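Local coordinates for ancylostoma secreted protein 1 (Necator americanus, PDB 3NT8) that is a secreted protein with two CAP domains, probably associated with the transition of infective hookworm larvae to parasitism, at residues S341-T346 with G395-T400; A282-H287 with V384-P389; F248-A253 with V416-C421. All coordinates share one frame; numbering follows the deposited sequence.

Interaction 1: residues S341-T346 with G395-T400; sequences SNVLTT and GHVIYT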
loop_
_atom_site.group_PDB
_atom_site.type_symbol
_atom_site.label_atom_id
_atom_site.label_comp_id
_atom_site.label_asym_id
_atom_site.label_seq_id
_atom_site.Cartn_x
_atom_site.Cartn_y
_atom_site.Cartn_z
ATOM N N SER A 341 29.038 -0.310 7.200
ATOM C CA SER A 341 29.834 -1.414 6.580
ATOM C C SER A 341 28.991 -2.082 5.481
ATOM O O SER A 341 29.545 -2.713 4.545
ATOM C CB SER A 341 30.261 -2.509 7.610
ATOM O OG SER A 341 29.156 -3.247 8.123
ATOM N N ASN A 342 27.664 -1.929 5.556
ATOM C CA ASN A 342 26.784 -2.553 4.551
ATOM C C ASN A 342 26.832 -4.089 4.461
ATOM O O ASN A 342 26.391 -4.680 3.487
ATOM C CB ASN A 342 27.018 -1.911 3.197
ATOM C CG ASN A 342 25.798 -1.928 2.312
ATOM O OD1 ASN A 342 24.671 -1.870 2.779
ATOM N ND2 ASN A 342 26.029 -2.017 1.021
ATOM N N VAL A 343 27.336 -4.750 5.492
ATOM C CA VAL A 343 27.492 -6.193 5.459
ATOM C C VAL A 343 26.274 -6.893 6.113
ATOM O O VAL A 343 25.852 -6.538 7.224
ATOM C CB VAL A 343 28.770 -6.654 6.202
ATOM C CG1 VAL A 343 28.962 -8.170 6.010
ATOM C CG2 VAL A 343 30.020 -5.910 5.712
ATOM N N LEU A 344 25.765 -7.922 5.449
ATOM C CA LEU A 344 24.747 -8.741 6.008
ATOM C C LEU A 344 25.343 -9.787 6.942
ATOM O O LEU A 344 25.807 -10.856 6.474
ATOM C CB LEU A 344 23.888 -9.387 4.890
ATOM C CG LEU A 344 22.794 -10.352 5.337
ATOM C CD1 LEU A 344 21.674 -9.651 6.127
ATOM C CD2 LEU A 344 22.162 -11.110 4.188
ATOM N N THR A 345 25.327 -9.465 8.243
ATOM C CA THR A 345 25.935 -10.293 9.272
ATOM C C THR A 345 24.902 -11.093 10.060
ATOM O O THR A 345 23.687 -10.777 10.061
ATOM C CB THR A 345 26.850 -9.529 10.276
ATOM O OG1 THR A 345 26.057 -8.677 11.098
ATOM C CG2 THR A 345 27.889 -8.725 9.561
ATOM N N THR A 346 25.382 -12.176 10.678
ATOM C CA THR A 346 24.541 -13.011 11.515
ATOM C C THR A 346 24.149 -12.202 12.756
ATOM O O THR A 346 23.052 -12.380 13.261
ATOM C CB THR A 346 25.200 -14.429 11.855
ATOM O OG1 THR A 346 26.377 -14.261 12.641
ATOM C CG2 THR A 346 25.603 -15.148 10.580
ATOM N N GLY A 395 27.546 -12.696 5.531
ATOM C CA GLY A 395 28.890 -12.181 5.727
ATOM C C GLY A 395 29.354 -11.345 4.548
ATOM O O GLY A 395 30.506 -10.868 4.542
ATOM N N HIS A 396 28.479 -11.160 3.551
ATOM C CA HIS A 396 28.855 -10.397 2.329
ATOM C C HIS A 396 28.164 -9.031 2.314
ATOM O O HIS A 396 27.086 -8.875 2.918
ATOM C CB HIS A 396 28.418 -11.172 1.103
ATOM C CG HIS A 396 29.066 -10.734 -0.173
ATOM N ND1 HIS A 396 28.679 -9.595 -0.847
ATOM C CD2 HIS A 396 30.035 -11.316 -0.932
ATOM C CE1 HIS A 396 29.390 -9.482 -1.955
ATOM N NE2 HIS A 396 30.217 -10.511 -2.031
ATOM N N VAL A 397 28.793 -8.027 1.686
ATOM C CA VAL A 397 28.161 -6.739 1.527
ATOM C C VAL A 397 26.897 -6.867 0.641
ATOM O O VAL A 397 26.831 -7.704 -0.254
ATOM C CB VAL A 397 29.102 -5.694 0.943
ATOM C CG1 VAL A 397 30.290 -5.358 1.926
ATOM C CG2 VAL A 397 29.572 -6.173 -0.329
ATOM N N ILE A 398 25.879 -6.058 0.936
ATOM C CA ILE A 398 24.629 -6.093 0.173
ATOM C C ILE A 398 24.920 -5.495 -1.212
ATOM O O ILE A 398 24.411 -5.961 -2.237
ATOM C CB ILE A 398 23.489 -5.317 0.868
ATOM C CG1 ILE A 398 23.240 -5.823 2.278
ATOM C CG2 ILE A 398 22.180 -5.310 0.024
ATOM C CD1 ILE A 398 22.646 -4.725 3.176
ATOM N N TYR A 399 25.726 -4.454 -1.239
ATOM C CA TYR A 399 26.164 -3.868 -2.523
ATOM C C TYR A 399 27.554 -3.252 -2.338
ATOM O O TYR A 399 27.928 -2.828 -1.197
ATOM C CB TYR A 399 25.160 -2.851 -3.073
ATOM C CG TYR A 399 24.707 -1.739 -2.136
ATOM C CD1 TYR A 399 25.523 -0.620 -1.895
ATOM C CD2 TYR A 399 23.463 -1.799 -1.542
ATOM C CE1 TYR A 399 25.130 0.392 -1.080
ATOM C CE2 TYR A 399 23.016 -0.779 -0.726
ATOM C CZ TYR A 399 23.880 0.318 -0.494
ATOM O OH TYR A 399 23.529 1.348 0.295
ATOM N N THR A 400 28.335 -3.240 -3.434
ATOM C CA THR A 400 29.688 -2.672 -3.424
ATOM C C THR A 400 29.558 -1.154 -3.344
ATOM O O THR A 400 28.804 -0.503 -4.126
ATOM C CB THR A 400 30.453 -2.999 -4.721
ATOM O OG1 THR A 400 30.510 -4.413 -4.872
ATOM C CG2 THR A 400 31.930 -2.430 -4.658
#

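Interaction 2: residues A282-H287 with V384-P389; sequences ASAIRH and VCQYGP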
loop_
_atom_site.group_PDB
_atom_site.type_symbol
_atom_site.label_atom_id
_atom_site.label_comp_id
_atom_site.label_asym_id
_atom_site.label_seq_id
_atom_site.Cartn_x
_atom_site.Cartn_y
_atom_site.Cartn_z
ATOM N N ALA A 282 7.396 -17.393 -13.680
ATOM C CA ALA A 282 6.703 -18.684 -13.757
ATOM C C ALA A 282 7.079 -19.452 -12.509
ATOM O O ALA A 282 6.256 -20.193 -11.980
ATOM C CB ALA A 282 7.149 -19.472 -14.982
ATOM N N SER A 283 8.318 -19.248 -12.024
ATOM C CA SER A 283 8.747 -19.926 -10.813
ATOM C C SER A 283 8.074 -19.296 -9.576
ATOM O O SER A 283 7.748 -19.961 -8.568
ATOM C CB SER A 283 10.291 -19.885 -10.731
ATOM O OG SER A 283 10.729 -20.431 -9.534
ATOM N N ALA A 284 7.912 -17.981 -9.589
ATOM C CA ALA A 284 7.174 -17.411 -8.461
ATOM C C ALA A 284 5.697 -17.791 -8.462
ATOM O O ALA A 284 5.120 -17.916 -7.378
ATOM C CB ALA A 284 7.308 -16.008 -8.389
ATOM N N ILE A 285 5.105 -17.945 -9.648
ATOM C CA ILE A 285 3.713 -18.361 -9.813
ATOM C C ILE A 285 3.459 -19.767 -9.263
ATOM O O ILE A 285 2.466 -19.969 -8.593
ATOM C CB ILE A 285 3.253 -18.282 -11.274
ATOM C CG1 ILE A 285 3.180 -16.813 -11.707
ATOM C CG2 ILE A 285 1.886 -18.994 -11.468
ATOM C CD1 ILE A 285 2.771 -16.616 -13.124
ATOM N N ARG A 286 4.397 -20.697 -9.488
ATOM C CA ARG A 286 4.285 -22.057 -8.996
ATOM C C ARG A 286 4.185 -22.163 -7.504
ATOM O O ARG A 286 3.402 -22.956 -6.987
ATOM C CB ARG A 286 5.506 -22.851 -9.462
ATOM C CG ARG A 286 5.283 -23.434 -10.857
ATOM C CD ARG A 286 6.289 -24.562 -11.136
ATOM N NE ARG A 286 7.622 -24.009 -11.223
ATOM C CZ ARG A 286 8.146 -23.475 -12.315
ATOM N NH1 ARG A 286 7.432 -23.445 -13.435
ATOM N NH2 ARG A 286 9.403 -23.020 -12.275
ATOM N N HIS A 287 5.024 -21.385 -6.825
ATOM C CA HIS A 287 4.992 -21.315 -5.415
ATOM C C HIS A 287 3.795 -20.515 -4.868
ATOM O O HIS A 287 3.117 -20.924 -3.878
ATOM C CB HIS A 287 6.280 -20.705 -4.953
ATOM C CG HIS A 287 6.343 -20.556 -3.477
ATOM N ND1 HIS A 287 6.196 -21.622 -2.624
ATOM C CD2 HIS A 287 6.480 -19.458 -2.695
ATOM C CE1 HIS A 287 6.265 -21.193 -1.382
ATOM N NE2 HIS A 287 6.435 -19.886 -1.395
ATOM N N VAL A 384 4.470 -13.055 -3.887
ATOM C CA VAL A 384 5.798 -13.725 -3.943
ATOM C C VAL A 384 6.647 -13.015 -5.000
ATOM O O VAL A 384 6.203 -12.829 -6.152
ATOM C CB VAL A 384 5.712 -15.256 -4.301
ATOM C CG1 VAL A 384 7.183 -15.927 -4.390
ATOM C CG2 VAL A 384 4.804 -16.054 -3.334
ATOM N N CYS A 385 7.847 -12.574 -4.641
ATOM C CA CYS A 385 8.805 -12.184 -5.674
ATOM C C CYS A 385 10.095 -13.020 -5.596
ATOM O O CYS A 385 10.625 -13.295 -4.521
ATOM C CB CYS A 385 9.223 -10.724 -5.513
ATOM S SG CYS A 385 7.967 -9.519 -5.986
ATOM N N GLN A 386 10.653 -13.315 -6.755
ATOM C CA GLN A 386 11.871 -14.145 -6.835
ATOM C C GLN A 386 12.928 -13.392 -7.613
ATOM O O GLN A 386 12.630 -12.556 -8.437
ATOM C CB GLN A 386 11.596 -15.534 -7.458
ATOM C CG GLN A 386 10.847 -16.505 -6.521
ATOM C CD GLN A 386 10.672 -17.901 -7.123
ATOM O OE1 GLN A 386 11.199 -18.220 -8.198
ATOM N NE2 GLN A 386 9.939 -18.747 -6.404
ATOM N N TYR A 387 14.162 -13.719 -7.365
ATOM C CA TYR A 387 15.287 -12.821 -7.599
ATOM C C TYR A 387 16.460 -13.591 -8.128
ATOM O O TYR A 387 16.975 -14.488 -7.443
ATOM C CB TYR A 387 15.663 -12.122 -6.296
ATOM C CG TYR A 387 14.567 -11.175 -5.724
ATOM C CD1 TYR A 387 14.554 -9.789 -6.023
ATOM C CD2 TYR A 387 13.607 -11.637 -4.812
ATOM C CE1 TYR A 387 13.617 -8.965 -5.501
ATOM C CE2 TYR A 387 12.678 -10.789 -4.246
ATOM C CZ TYR A 387 12.669 -9.461 -4.631
ATOM O OH TYR A 387 11.724 -8.616 -4.122
ATOM N N GLY A 388 16.909 -13.257 -9.332
ATOM C CA GLY A 388 18.014 -13.964 -9.952
ATOM C C GLY A 388 19.143 -13.027 -10.359
ATOM O O GLY A 388 18.890 -11.935 -10.850
ATOM N N PRO A 389 20.401 -13.410 -10.081
ATOM C CA PRO A 389 20.726 -14.653 -9.387
ATOM C C PRO A 389 20.482 -14.704 -7.830
ATOM O O PRO A 389 20.430 -15.780 -7.213
ATOM C CB PRO A 389 22.198 -14.871 -9.750
ATOM C CG PRO A 389 22.740 -13.495 -10.039
ATOM C CD PRO A 389 21.608 -12.614 -10.385
HETATM O O HOH W 1 9.013 -21.563 -6.586
#

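Interaction 3: residues F248-A253 with V416-C421; sequences FRSSVA and VTEGLC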
loop_
_atom_site.group_PDB
_atom_site.type_symbol
_atom_site.label_atom_id
_atom_site.label_comp_id
_atom_site.label_asym_id
_atom_site.label_seq_id
_atom_site.Cartn_x
_atom_site.Cartn_y
_atom_site.Cartn_z
ATOM N N PHE A 248 13.730 2.277 -5.887
ATOM C CA PHE A 248 14.385 2.124 -4.625
ATOM C C PHE A 248 15.884 1.819 -4.800
ATOM O O PHE A 248 16.718 2.388 -4.076
ATOM C CB PHE A 248 13.701 1.044 -3.805
ATOM C CG PHE A 248 12.456 1.480 -3.043
ATOM C CD1 PHE A 248 12.419 2.681 -2.349
ATOM C CD2 PHE A 248 11.360 0.592 -2.908
ATOM C CE1 PHE A 248 11.286 3.097 -1.556
ATOM C CE2 PHE A 248 10.215 0.993 -2.126
ATOM C CZ PHE A 248 10.219 2.266 -1.427
ATOM N N ARG A 249 16.240 0.960 -5.751
ATOM C CA ARG A 249 17.658 0.697 -6.001
ATOM C C ARG A 249 18.370 1.961 -6.522
ATOM O O ARG A 249 19.555 2.168 -6.235
ATOM C CB ARG A 249 17.804 -0.408 -7.030
ATOM C CG ARG A 249 17.542 -1.773 -6.449
ATOM C CD ARG A 249 17.322 -2.825 -7.493
ATOM N NE ARG A 249 18.578 -3.261 -8.068
ATOM C CZ ARG A 249 19.345 -4.205 -7.547
ATOM N NH1 ARG A 249 18.979 -4.831 -6.401
ATOM N NH2 ARG A 249 20.485 -4.518 -8.129
ATOM N N SER A 250 17.657 2.766 -7.328
ATOM C CA SER A 250 18.222 4.033 -7.801
ATOM C C SER A 250 18.501 4.999 -6.644
ATOM O O SER A 250 19.593 5.614 -6.550
ATOM C CB SER A 250 17.309 4.694 -8.832
ATOM O OG SER A 250 17.834 5.952 -9.211
ATOM N N SER A 251 17.499 5.126 -5.768
ATOM C CA SER A 251 17.597 5.946 -4.610
ATOM C C SER A 251 18.722 5.529 -3.693
ATOM O O SER A 251 19.481 6.387 -3.223
ATOM C CB SER A 251 16.297 6.005 -3.857
ATOM O OG SER A 251 16.423 7.036 -2.882
ATOM N N VAL A 252 18.815 4.225 -3.417
ATOM C CA VAL A 252 19.840 3.723 -2.515
ATOM C C VAL A 252 21.240 3.853 -3.086
ATOM O O VAL A 252 22.164 4.115 -2.316
ATOM C CB VAL A 252 19.536 2.273 -2.016
ATOM C CG1 VAL A 252 20.142 1.255 -2.898
ATOM C CG2 VAL A 252 19.974 2.055 -0.609
ATOM N N ALA A 253 21.417 3.684 -4.396
ATOM C CA ALA A 253 22.726 3.801 -4.973
ATOM C C ALA A 253 23.263 5.229 -4.897
ATOM O O ALA A 253 24.450 5.415 -4.885
ATOM C CB ALA A 253 22.750 3.318 -6.384
ATOM N N VAL A 416 24.533 9.254 -13.909
ATOM C CA VAL A 416 24.750 9.611 -12.511
ATOM C C VAL A 416 23.491 10.120 -11.854
ATOM O O VAL A 416 23.422 10.170 -10.639
ATOM C CB VAL A 416 25.927 10.627 -12.261
ATOM C CG1 VAL A 416 27.249 10.001 -12.608
ATOM C CG2 VAL A 416 25.694 11.973 -12.962
ATOM N N THR A 417 22.495 10.490 -12.639
ATOM C CA THR A 417 21.238 10.923 -12.072
ATOM C C THR A 417 20.315 9.756 -11.725
ATOM O O THR A 417 19.318 9.961 -11.056
ATOM C CB THR A 417 20.498 11.856 -13.042
ATOM O OG1 THR A 417 20.280 11.160 -14.295
ATOM C CG2 THR A 417 21.302 13.114 -13.272
ATOM N N GLU A 418 20.643 8.543 -12.181
ATOM C CA GLU A 418 19.899 7.312 -11.819
ATOM C C GLU A 418 20.787 6.313 -11.005
ATOM O O GLU A 418 20.373 5.836 -9.960
ATOM C CB GLU A 418 19.316 6.657 -13.090
ATOM C CG GLU A 418 18.384 5.540 -12.873
ATOM C CD GLU A 418 18.074 4.739 -14.140
ATOM O OE1 GLU A 418 18.912 4.679 -15.054
ATOM O OE2 GLU A 418 16.984 4.119 -14.210
ATOM N N GLY A 419 22.006 6.028 -11.475
ATOM C CA GLY A 419 22.994 5.285 -10.706
ATOM C C GLY A 419 22.846 3.783 -10.819
ATOM O O GLY A 419 23.197 3.053 -9.917
ATOM N N LEU A 420 22.331 3.322 -11.955
ATOM C CA LEU A 420 22.057 1.904 -12.237
ATOM C C LEU A 420 22.763 1.415 -13.508
ATOM O O LEU A 420 22.556 1.979 -14.579
ATOM C CB LEU A 420 20.539 1.698 -12.374
ATOM C CG LEU A 420 19.664 1.883 -11.128
ATOM C CD1 LEU A 420 18.169 1.854 -11.473
ATOM C CD2 LEU A 420 19.958 0.876 -10.048
ATOM N N CYS A 421 23.598 0.379 -13.368
ATOM C CA CYS A 421 24.272 -0.236 -14.513
ATOM C C CYS A 421 23.290 -1.076 -15.359
ATOM O O CYS A 421 22.596 -1.949 -14.854
ATOM C CB CYS A 421 25.459 -1.106 -14.081
ATOM S SG CYS A 421 26.508 -0.448 -12.760
#

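Interaction 1: residues S341-T346 with G395-T400
V343 and V397 form a single beta bridge between two loops of the second CAP half of the chain. The CA atoms of V343 and V397 are 4.0 Å apart. The bridge joins the loop between helices 332-335 and 346-349 to the loop that follows strand 381-388. At G395 the backbone N donates to L344 O at 2.7 Å, nearly in line with that carbonyl. At the backbone angles of G395 a CB would press on the carbonyl O of the residue before. V343 CG1 lies against the carbonyl of G395. H396 then returns a bond through its O, which accepts from L344 N at 3.0 Å with the donor tilted from the carbonyl plane. Its ring stays on its own segment: ND1 donates in the ring plane to a lone pair of V397 O. V397 lays its CA beside N342 O in a CA-H...O contact. V397 CG1 meets V343 CG2 at 3.8 Å, and the two side chains pass at a slant. I398 N donates to the same N342 O at 2.9 Å, a straight bond. The CD1 end of I398 reaches N342 OD1, the two side chains crossing at about a right angle. Y399 completes the grip on N342. N342 ND2 makes a weak bond to Y399 O at 3.0 Å. The Y399 hydroxyl is tied to P266 O, which pins the far end of the ring. With chi1 of Y399 at 52°, the ring turns one face to N342, whose ND2 sits over the ring centre, 3.1 Å above the plane, with amide and ring planes 60° apart.

Interaction 2: residues A282-H287 with V384-P389
S283 and Q386 tie helix 278-288 to strand 381-388 by a side-chain hydrogen bond. S283 OG donates to Q386 OE1 at 2.6 Å. It meets a lone pair in the plane of the amide, at a C=O...O angle of 126°. The S283 OG stands opposite its backbone N (chi1 175°), which turns it towards the strand. The Q386 chain is extended beyond CG, so its amide reaches the helix. A water adds a second link. The water donates to S283 O and accepts from Q386 NE2, 3.0 Å from the water oxygen. NE2 also bonds E306 OE2 on strand 305-311, so both ends of the buried amide are held. The apolar contacts run alongside. A284 CB points at the strand and meets V384 CG1 and Q386 CG, each 4.0 Å away. H287 is one helical turn on. H287 CD2 lies 3.8 Å from V384 CG2, while V384 CG1 sits at the ring edge, in plane. The ring and the valine cross at about a right angle. H287 NE2 bonds Q294 O, which fixes the ring. The axes of the two short segments approach to 7.7 Å and run 142° apart, nearer antiparallel than parallel. A helix laid on one face of a central beta-sheet in this way is typical of the alpha-beta-alpha sandwich of CAP domains.

Interaction 3: residues F248-A253 with V416-C421
S250 OG donates to E418 O at 2.6 Å and ties the last turns of helix 235-253 to the C-terminal loop. The bond meets a lone pair in the carbonyl plane, at a C=O...O angle of 123°. With chi1 at 176°, S250 OG lies beside its own carbonyl carbon and reaches E418 O. The aliphatic part of E418 lies next to it, with E418 CG 3.7 Å from S250 OG. L420 uses both methyls. L420 CD2 touches R249 CB at 3.9 Å, and L420 CD1 touches S250 CB at 4.0 Å. The branched end thus rests where the two residues meet on the helix surface. One turn on, A253 CB faces the backbone of G419, with G419 O 3.6 Å from A253 CB. G419 has a positive phi, and a CB here would point at A253 CB; its absence lets the loop lie close to the helix. The next shell fixes these groups. R254, just past the segment, bonds S250 OG through NH2 and E418 O through NE. The E418 carbonyl O thus takes two donors, S250 OG and R254 NE. The R249 guanidinium bonds the carbonyl O atoms of M362, W364 and L272. L420 also touches M271. C421 is disulfide-bonded to C408 and hydrogen-bonded through its backbone to M271 and K273. The loop is thus closed on itself and fastened to the domain. This is the arrangement of a small disulfide-linked C-terminal extension, packed against a helix of the CAP domain.

All three contacts lie in the second CAP half of the chain. Interactions 1 and 3 are about 18 Å apart, centre to centre. Interaction 2 is about 23 Å from interaction 1 and 24 Å from interaction 3. Interactions 1 and 2 alternate along the chain, in the order 282-287, 341-346, 384-389, 395-400. Interaction 3 spans both, with 248-253 before them and 416-421 after. Interaction 2 lies on the central sheet, whose strand 381-388 leads on towards 395-400. Interactions 1 and 3 touch where Y399 OH packs on V252 CG2 at 3.7 Å. Together they fasten two parts of the C-terminal tail to the domain, while interaction 2 holds helix to sheet.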